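Local coordinates for protein vinylacetyl-CoA Delta-isomerase (PDB 6VJR) that probably dehydrates 4-hydroxybutyryl-CoA and isomerises vinylacetyl-CoA, using FAD, a [4Fe-4S] cluster and an iron(III) ion, at residues 289-293 against 443-449; 335-340 against 364-369; 359-363 against 457-462. One frame throughout, in Å; residues are numbered along the deposited sequence. Where two conformers were deposited one is given.

Contact 1. Residues 289-293 against 443-449; sequences HRRSY and ESMHGAG. With FE (Fe (III) ion), chain I; FAD (flavin-adenine dinucleotide), chain F; SF4 (iron/sulfur cluster), chain E.
His289, Tyr293 and Glu443 converge on one iron(III) ion, and this shared metal is the main bond between 289-293 and 443-449. His289 NE2 lies 2.3 Å from the iron, Tyr293 OH 2.0 Å and Glu443 OE2 1.9 Å, and one further atom from outside the two segments completes the ligands. The metal pulls Tyr293 OH and Glu443 OE2 to 2.6 Å of each other, with the phenol ring and the carboxylate only 25° apart. Glu443 CG, set anti to the backbone N (chi1 -158°), lies 3.4 Å from FAD C7, on the benzenoid end of the flavin; the bend at chi2 then turns the carboxylate to the iron. His289 CE1 lies 3.5 Å from FE1 of the iron-sulfur cluster.

Arg290, extended from CG to NE, grips Ala448 O side-on with NE (2.8 Å) and NH2 (2.7 Å), the oxygen lying in the guanidinium plane. That carbonyl sits in the type II turn 446-449, just past the end of helix 437-446.

Packing is modest: Ala448 CB meets the edge of the His289 ring at CD2 and rests on Arg290 CG. Gly447 runs close by the phenol oxygen, where a CB would collide with it.

Asp105 bonds to His289 ND1 and Lys296 forms a salt bridge with Glu443 OE1, a second shell that positions two of the ligands. The iron is thus fixed between cluster and flavin where an imidazole, a phenol oxygen and a carboxylate meet, and neither segment makes the site alone.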
# COMPACT_ATOMS: atom_id res chain seq x y z
N HIS A 289 -5.00 3.75 25.87
CA HIS A 289 -5.07 2.39 25.37
C HIS A 289 -4.61 2.29 23.91
O HIS A 289 -4.00 1.28 23.55
CB HIS A 289 -6.44 1.78 25.59
CG HIS A 289 -6.38 0.29 25.55
ND1 HIS A 289 -5.66 -0.48 26.44
CD2 HIS A 289 -6.92 -0.57 24.67
CE1 HIS A 289 -5.77 -1.77 26.05
NE2 HIS A 289 -6.54 -1.84 24.98
N ARG A 290 -4.82 3.34 23.12
CA ARG A 290 -4.43 3.34 21.71
C ARG A 290 -2.91 3.25 21.56
O ARG A 290 -2.42 2.80 20.54
CB ARG A 290 -5.04 4.54 20.99
CG ARG A 290 -6.50 4.26 20.67
CD ARG A 290 -7.25 5.37 20.02
NE ARG A 290 -8.65 5.00 19.85
CZ ARG A 290 -9.64 5.87 19.73
NH1 ARG A 290 -9.38 7.13 19.48
NH2 ARG A 290 -10.87 5.48 19.91
N ARG A 291 -2.12 3.58 22.59
CA ARG A 291 -0.69 3.31 22.51
C ARG A 291 -0.19 2.20 23.44
O ARG A 291 1.01 1.87 23.41
CB ARG A 291 0.18 4.55 22.56
CG ARG A 291 0.03 5.49 23.71
CD ARG A 291 0.84 5.14 24.98
NE ARG A 291 0.12 4.25 25.88
CZ ARG A 291 0.44 4.06 27.19
NH1 ARG A 291 1.57 4.57 27.72
NH2 ARG A 291 -0.35 3.33 27.94
N SER A 292 -1.10 1.53 24.16
CA SER A 292 -0.80 0.25 24.77
C SER A 292 -0.57 -0.84 23.74
O SER A 292 0.01 -1.89 24.06
CB SER A 292 -1.86 -0.10 25.82
OG SER A 292 -1.66 0.75 26.95
N TYR A 293 -1.00 -0.56 22.49
CA TYR A 293 -0.80 -1.48 21.36
C TYR A 293 0.67 -1.68 21.00
O TYR A 293 0.96 -2.49 20.13
CB TYR A 293 -1.65 -1.14 20.13
CG TYR A 293 -3.09 -1.43 20.46
CD1 TYR A 293 -3.62 -2.70 20.26
CD2 TYR A 293 -3.90 -0.46 21.02
CE1 TYR A 293 -4.88 -3.03 20.68
CE2 TYR A 293 -5.17 -0.77 21.45
CZ TYR A 293 -5.64 -2.07 21.32
OH TYR A 293 -6.83 -2.39 21.82
N GLU A 443 -8.25 -7.85 17.33
CA GLU A 443 -8.20 -6.89 18.41
C GLU A 443 -7.32 -5.70 18.03
O GLU A 443 -7.61 -4.58 18.41
CB GLU A 443 -7.72 -7.53 19.71
CG GLU A 443 -8.19 -6.69 20.89
CD GLU A 443 -7.22 -5.72 21.44
OE1 GLU A 443 -6.01 -5.91 21.15
OE2 GLU A 443 -7.67 -4.84 22.22
N SER A 444 -6.28 -5.91 17.21
CA SER A 444 -5.55 -4.79 16.63
C SER A 444 -6.49 -3.87 15.86
O SER A 444 -6.39 -2.64 15.88
CB SER A 444 -4.37 -5.26 15.78
OG SER A 444 -3.38 -5.85 16.61
N MET A 445 -7.42 -4.46 15.11
CA MET A 445 -8.41 -3.70 14.37
C MET A 445 -9.37 -2.91 15.26
O MET A 445 -9.59 -1.72 14.99
CB MET A 445 -9.21 -4.67 13.49
CG MET A 445 -10.36 -4.07 12.65
SD MET A 445 -9.83 -2.80 11.52
CE MET A 445 -9.01 -3.79 10.26
N HIS A 446 -9.94 -3.54 16.29
CA HIS A 446 -11.09 -2.95 17.02
C HIS A 446 -10.79 -2.46 18.44
O HIS A 446 -11.56 -1.70 19.01
CB HIS A 446 -12.27 -3.91 17.07
CG HIS A 446 -12.91 -4.06 15.71
ND1 HIS A 446 -13.48 -2.98 15.09
CD2 HIS A 446 -12.97 -5.07 14.86
CE1 HIS A 446 -13.94 -3.36 13.90
NE2 HIS A 446 -13.65 -4.65 13.73
N GLY A 447 -9.74 -2.95 19.02
CA GLY A 447 -9.43 -2.57 20.40
C GLY A 447 -9.24 -1.06 20.59
O GLY A 447 -8.60 -0.39 19.81
N ALA A 448 -9.89 -0.50 21.62
CA ALA A 448 -10.00 0.95 21.85
C ALA A 448 -10.61 1.71 20.67
O ALA A 448 -10.38 2.92 20.48
CB ALA A 448 -8.67 1.56 22.18
N GLY A 449 -11.43 1.02 19.91
CA GLY A 449 -12.18 1.64 18.84
C GLY A 449 -11.72 1.19 17.46
O GLY A 449 -10.53 1.00 17.17
FE FE I . -7.08 -3.48 23.48
PA FAD F . -19.07 -1.68 15.76
O1A FAD F . -19.19 -0.40 16.47
O2A FAD F . -20.30 -2.45 15.51
O5B FAD F . -18.18 -1.38 14.47
C5B FAD F . -18.42 -2.04 13.20
C4B FAD F . -18.17 -1.05 12.10
O4B FAD F . -19.24 -0.07 12.09
C3B FAD F . -16.86 -0.26 12.16
O3B FAD F . -16.34 -0.05 10.84
C2B FAD F . -17.29 1.07 12.77
O2B FAD F . -16.46 2.19 12.50
C1B FAD F . -18.68 1.24 12.16
N9A FAD F . -19.58 2.04 12.97
C8A FAD F . -20.15 1.77 14.20
N7A FAD F . -20.95 2.70 14.65
C5A FAD F . -20.91 3.67 13.67
C6A FAD F . -21.55 4.92 13.55
N6A FAD F . -22.42 5.37 14.45
N1A FAD F . -21.24 5.68 12.47
C2A FAD F . -20.39 5.19 11.56
N3A FAD F . -19.76 4.02 11.54
C4A FAD F . -20.05 3.29 12.63
N1 FAD F . -13.85 -3.35 25.08
C2 FAD F . -13.85 -3.18 26.45
O2 FAD F . -14.56 -2.34 27.02
N3 FAD F . -12.98 -3.93 27.21
C4 FAD F . -12.11 -4.88 26.74
O4 FAD F . -11.45 -5.57 27.50
C4X FAD F . -12.20 -5.11 25.31
N5 FAD F . -11.41 -6.04 24.77
C5X FAD F . -11.66 -6.41 23.46
C6 FAD F . -11.03 -7.53 22.91
C7 FAD F . -11.29 -7.95 21.61
C7M FAD F . -10.67 -9.22 21.09
C8 FAD F . -12.10 -7.15 20.78
C8M FAD F . -12.31 -7.52 19.34
C9 FAD F . -12.66 -5.99 21.27
C9A FAD F . -12.47 -5.63 22.63
N10 FAD F . -13.13 -4.53 23.19
C10 FAD F . -13.09 -4.29 24.56
C1' FAD F . -14.19 -3.91 22.37
C2' FAD F . -13.78 -2.90 21.33
O2' FAD F . -13.55 -1.66 22.00
C3' FAD F . -14.89 -2.75 20.28
O3' FAD F . -14.89 -3.95 19.53
C4' FAD F . -14.80 -1.49 19.40
O4' FAD F . -15.10 -0.31 20.17
C5' FAD F . -15.74 -1.54 18.21
O5' FAD F . -17.08 -1.70 18.66
P FAD F . -17.97 -2.86 18.13
O1P FAD F . -17.34 -4.17 18.32
O2P FAD F . -19.31 -2.64 18.69
O3P FAD F . -18.07 -2.68 16.55
FE1 SF4 E . -4.75 -4.88 24.81
FE2 SF4 E . -2.41 -6.08 24.00
FE3 SF4 E . -4.06 -7.39 25.53
FE4 SF4 E . -2.55 -5.45 26.59
S1 SF4 E . -1.83 -7.42 25.82
S2 SF4 E . -4.85 -5.78 26.94
S3 SF4 E . -2.61 -3.92 24.83
S4 SF4 E . -4.56 -6.62 23.45

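Contact 2. Residues 335-340 against 364-369; sequences TIFAAG and VCKHNV
Ala339 is the small knob here: its methyl pushes against the backbone of the opposing helix at Cys365, with Ala339 CB 3.6 Å from Cys365 CA, and one methyl of Val364, CG1, borders it. The CA atoms of Ala339 and Cys365 are only 4.8 Å apart.

Cys365 returns the fit. Its SG stands anti to the backbone N (chi1 178°), a setting that drops the sulfur into the shallow hollow formed by Ile336 O and the bare CA of Gly340; Cys365 SG lies 3.8 Å from Gly340 CA. A CB on that glycine would press on the sulfur.

Helices 320-345 and 359-369 thus pack antiparallel, their local axes 8.3 Å apart at an angle of 160°, in the mainly helical C-terminal part of the chain, consistent with an acyl-CoA dehydrogenase-like fold. No hydrogen bond links the two segments, so shape does the joining.

Ile336 is the bulkier bump. Its CG2 branch touches Cys365 SG and Val369 CG2; the 3.4 Å between Ile336 CG2 and Val369 CG2 is doubtful, since the valine is modelled in two conformers. Ile336 CG1 runs alongside Asn368 CB, 4.2 Å away, the two side chains sliding past each other in opposite directions. Against Val369 the isoleucine crosses at about a right angle. An alanine in place of Ile336 is likely to open a gap beside Val369 and Cys365 and leave the cysteine sulfur and the valine methyl without this packing partner.

Thr335 CG2 closes the row beside the Asn368 amide. That amide's polar atoms are engaged across the subunit interface, OD1 by His331 and ND2 by Thr335, both of the third subunit.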
# COMPACT_ATOMS: atom_id res chain seq x y z
N THR A 335 7.70 0.63 13.35
CA THR A 335 6.94 1.84 13.09
C THR A 335 5.85 1.99 14.18
O THR A 335 5.59 3.07 14.69
CB THR A 335 6.35 1.80 11.66
OG1 THR A 335 7.41 1.88 10.71
CG2 THR A 335 5.51 3.04 11.38
N ILE A 336 5.16 0.89 14.50
CA ILE A 336 4.16 0.90 15.56
C ILE A 336 4.83 1.24 16.88
O ILE A 336 4.33 2.09 17.66
CB ILE A 336 3.42 -0.45 15.63
CG1 ILE A 336 2.62 -0.67 14.36
CG2 ILE A 336 2.55 -0.51 16.88
CD1 ILE A 336 2.25 -2.12 14.15
N PHE A 337 5.92 0.53 17.16
CA PHE A 337 6.59 0.76 18.43
C PHE A 337 6.96 2.24 18.59
O PHE A 337 6.77 2.83 19.68
CB PHE A 337 7.86 -0.09 18.47
CG PHE A 337 8.67 0.10 19.74
CD1 PHE A 337 8.19 -0.36 20.95
CD2 PHE A 337 9.92 0.72 19.70
CE1 PHE A 337 8.91 -0.14 22.13
CE2 PHE A 337 10.61 0.93 20.87
CZ PHE A 337 10.11 0.49 22.07
N ALA A 338 7.56 2.82 17.56
CA ALA A 338 8.03 4.21 17.58
C ALA A 338 6.86 5.14 17.91
O ALA A 338 6.99 6.06 18.71
CB ALA A 338 8.63 4.54 16.28
N ALA A 339 5.72 4.94 17.25
CA ALA A 339 4.56 5.80 17.48
C ALA A 339 4.13 5.75 18.94
O ALA A 339 3.81 6.78 19.54
CB ALA A 339 3.46 5.51 16.48
N GLY A 340 4.03 4.55 19.51
CA GLY A 340 3.57 4.38 20.85
C GLY A 340 4.54 5.02 21.84
O GLY A 340 4.09 5.78 22.71
N VAL A 364 -2.09 7.73 15.96
CA VAL A 364 -1.20 7.25 14.92
C VAL A 364 -0.70 5.83 15.21
O VAL A 364 -0.62 4.99 14.33
CB VAL A 364 -0.06 8.28 14.78
CG1 VAL A 364 1.02 7.71 13.87
CG2 VAL A 364 -0.56 9.63 14.30
N CYS A 365 -0.32 5.56 16.46
CA CYS A 365 0.08 4.22 16.87
C CYS A 365 -1.03 3.23 16.53
O CYS A 365 -0.86 2.25 15.79
CB CYS A 365 0.42 4.20 18.34
SG CYS A 365 0.89 2.55 18.94
N LYS A 366 -2.21 3.46 17.06
CA LYS A 366 -3.32 2.53 16.88
C LYS A 366 -3.72 2.43 15.41
O LYS A 366 -4.03 1.34 14.93
CB LYS A 366 -4.48 2.99 17.75
CG LYS A 366 -5.81 2.48 17.26
CD LYS A 366 -6.04 1.00 17.52
CE LYS A 366 -7.42 0.71 17.09
NZ LYS A 366 -7.81 -0.68 17.13
N HIS A 367 -3.75 3.55 14.69
CA HIS A 367 -4.17 3.47 13.28
C HIS A 367 -3.23 2.57 12.48
O HIS A 367 -3.70 1.80 11.62
CB HIS A 367 -4.42 4.84 12.68
CG HIS A 367 -5.46 4.83 11.63
ND1 HIS A 367 -6.76 4.46 11.93
CD2 HIS A 367 -5.44 5.08 10.31
CE1 HIS A 367 -7.50 4.58 10.81
NE2 HIS A 367 -6.72 4.93 9.82
N ASN A 368 -1.92 2.68 12.74
CA ASN A 368 -0.97 1.77 12.13
C ASN A 368 -1.21 0.32 12.56
O ASN A 368 -1.02 -0.61 11.76
CB ASN A 368 0.46 2.25 12.29
CG ASN A 368 0.74 3.46 11.44
OD1 ASN A 368 0.38 3.49 10.24
ND2 ASN A 368 1.40 4.46 11.99
N VAL A 369 -1.49 0.12 13.85
CA VAL A 369 -1.84 -1.20 14.38
C VAL A 369 -3.00 -1.84 13.61
O VAL A 369 -3.04 -3.07 13.45
CB VAL A 369 -2.10 -1.12 15.90
CG1 VAL A 369 -2.79 -2.33 16.49
CG2 VAL A 369 -0.79 -0.85 16.61

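Contact 3. Residues 359-363 against 457-462; sequences DMLAQ and QIQRQM
Asp359 reaches from helix 359-369 into a cluster of glutamine amides on helix 451-461. Asp359 CB passes Gln461 OE1 at 3.5 Å, and CG, set anti to the backbone N (chi1 -169°), turns the carboxylate to Gln457. At the tip, OD1 collects the donors. Gln457 NE2 reaches Asp359 OD1 at 3.1 Å, nearly straight (165° at the hydrogen), and Gln363 NE2 of the same helix meets Asp359 OD1 at 2.8 Å from the opposite face of the carboxylate, both well out of its plane. Gln461 NE2 adds a weak, bent bond to the same oxygen; its straighter one goes to Gln457 O, one turn back along its own helix. The N-H groups would probably favour the charged form of the acid, though Glu283 lies beside it.

These two helices of the C-terminal helical domain run roughly antiparallel, 145° between the local axes and 9.6 Å apart, so side chains rather than backbones fill most of the seam. Helix 278-292 closes one side of the polar cluster: its Glu283 takes a hydrogen bond from Gln457 NE2 and forms a salt bridge with Arg460.

Gln363 also builds part of the apolar floor. Gln363 CB rests 3.6 Å from Ile458 CG1, and beyond it the bent chain lays the amide across Gln457 CG, while its OE1 takes a hydrogen bond from Arg290 NH1. Met360 crosses Ile458 at about a right angle, SD against CG2. Bends at chi2 and chi3 bring Met360 CE to the end of the other segment, 3.8 Å from Gln461 CB and 4.1 Å from Met462 CB.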
# COMPACT_ATOMS: atom_id res chain seq x y z
N ASP A 359 -2.17 12.45 22.80
CA ASP A 359 -3.34 11.85 22.16
C ASP A 359 -3.17 11.67 20.65
O ASP A 359 -3.50 10.61 20.12
CB ASP A 359 -4.57 12.68 22.46
CG ASP A 359 -5.87 12.01 22.07
OD1 ASP A 359 -6.08 11.88 20.84
OD2 ASP A 359 -6.60 11.62 22.99
N MET A 360 -2.67 12.68 19.97
CA MET A 360 -2.49 12.61 18.53
C MET A 360 -1.59 11.43 18.18
O MET A 360 -1.94 10.63 17.32
CB MET A 360 -1.94 13.91 17.95
CG MET A 360 -1.59 13.78 16.49
SD MET A 360 -2.97 13.62 15.37
CE MET A 360 -3.19 15.35 14.89
N LEU A 361 -0.46 11.32 18.86
CA LEU A 361 0.45 10.24 18.53
C LEU A 361 -0.08 8.86 18.91
O LEU A 361 0.27 7.88 18.25
CB LEU A 361 1.81 10.52 19.12
CG LEU A 361 2.50 11.78 18.61
CD1 LEU A 361 3.74 12.09 19.40
CD2 LEU A 361 2.87 11.55 17.16
N ALA A 362 -0.93 8.78 19.95
CA ALA A 362 -1.63 7.54 20.25
C ALA A 362 -2.52 7.15 19.07
O ALA A 362 -2.63 5.97 18.77
CB ALA A 362 -2.44 7.65 21.50
N GLN A 363 -3.21 8.10 18.44
CA GLN A 363 -4.08 7.77 17.30
C GLN A 363 -3.26 7.15 16.20
O GLN A 363 -3.68 6.21 15.52
CB GLN A 363 -4.83 8.99 16.78
CG GLN A 363 -5.58 9.80 17.82
CD GLN A 363 -6.48 8.96 18.66
OE1 GLN A 363 -7.19 8.06 18.15
NE2 GLN A 363 -6.50 9.27 19.95
N GLN A 457 -10.68 11.30 15.65
CA GLN A 457 -9.89 11.97 16.67
C GLN A 457 -8.67 12.68 16.07
O GLN A 457 -8.27 13.74 16.56
CB GLN A 457 -9.44 10.96 17.73
CG GLN A 457 -8.80 11.56 18.95
CD GLN A 457 -9.72 12.37 19.85
OE1 GLN A 457 -10.94 12.56 19.61
NE2 GLN A 457 -9.06 12.87 20.90
N ILE A 458 -8.08 12.14 14.99
CA ILE A 458 -7.04 12.86 14.28
C ILE A 458 -7.64 14.15 13.72
O ILE A 458 -7.03 15.22 13.83
CB ILE A 458 -6.43 11.99 13.20
CG1 ILE A 458 -5.62 10.82 13.83
CG2 ILE A 458 -5.57 12.83 12.27
CD1 ILE A 458 -5.24 9.72 12.83
N GLN A 459 -8.80 14.07 13.08
CA GLN A 459 -9.49 15.23 12.52
C GLN A 459 -9.65 16.34 13.55
O GLN A 459 -9.44 17.49 13.21
CB GLN A 459 -10.80 14.81 11.88
CG GLN A 459 -11.55 15.92 11.16
CD GLN A 459 -12.74 15.37 10.42
OE1 GLN A 459 -12.78 15.36 9.19
NE2 GLN A 459 -13.67 14.77 11.11
N ARG A 460 -10.04 15.97 14.78
CA ARG A 460 -10.26 16.93 15.83
C ARG A 460 -9.00 17.70 16.21
O ARG A 460 -9.10 18.82 16.72
CB ARG A 460 -10.90 16.26 17.06
CG ARG A 460 -12.35 15.88 16.80
CD ARG A 460 -12.95 15.19 18.02
NE ARG A 460 -13.01 16.17 19.11
CZ ARG A 460 -12.50 16.09 20.34
NH1 ARG A 460 -12.75 17.07 21.19
NH2 ARG A 460 -11.76 15.05 20.72
N GLN A 461 -7.83 17.08 16.03
CA GLN A 461 -6.59 17.65 16.52
C GLN A 461 -5.60 18.11 15.45
O GLN A 461 -4.52 18.58 15.80
CB GLN A 461 -5.89 16.53 17.32
CG GLN A 461 -6.62 16.10 18.58
CD GLN A 461 -5.85 14.99 19.26
OE1 GLN A 461 -4.94 15.22 20.09
NE2 GLN A 461 -6.12 13.78 18.83
N MET A 462 -5.93 17.97 14.16
CA MET A 462 -4.98 18.10 13.08
C MET A 462 -4.73 19.55 12.62
O MET A 462 -3.92 19.76 11.69
CB MET A 462 -5.41 17.21 11.92
CG MET A 462 -6.58 17.69 11.14
SD MET A 462 -6.93 16.44 9.88
CE MET A 462 -8.42 17.21 9.26

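From the N terminus, 289-293 comes first, at the end of helix 278-292. Segment 335-340 follows on helix 320-345, and helix 359-369 then supplies 359-363 to contact 3 and 364-369 to contact 2. Contact 2 closes the shortest loop, wholly within the long one that contact 1 closes at 443-449. Contact 3 opens inside both loops and ends beyond both, at 457-462, and so crosses each. Helix 359-369 is the common post: Lys366 probably bonds to the carbonyls of Ser444 and Gly447, while contact 1 meets contact 3 through Arg290. Contacts 2 and 3 also touch the third subunit.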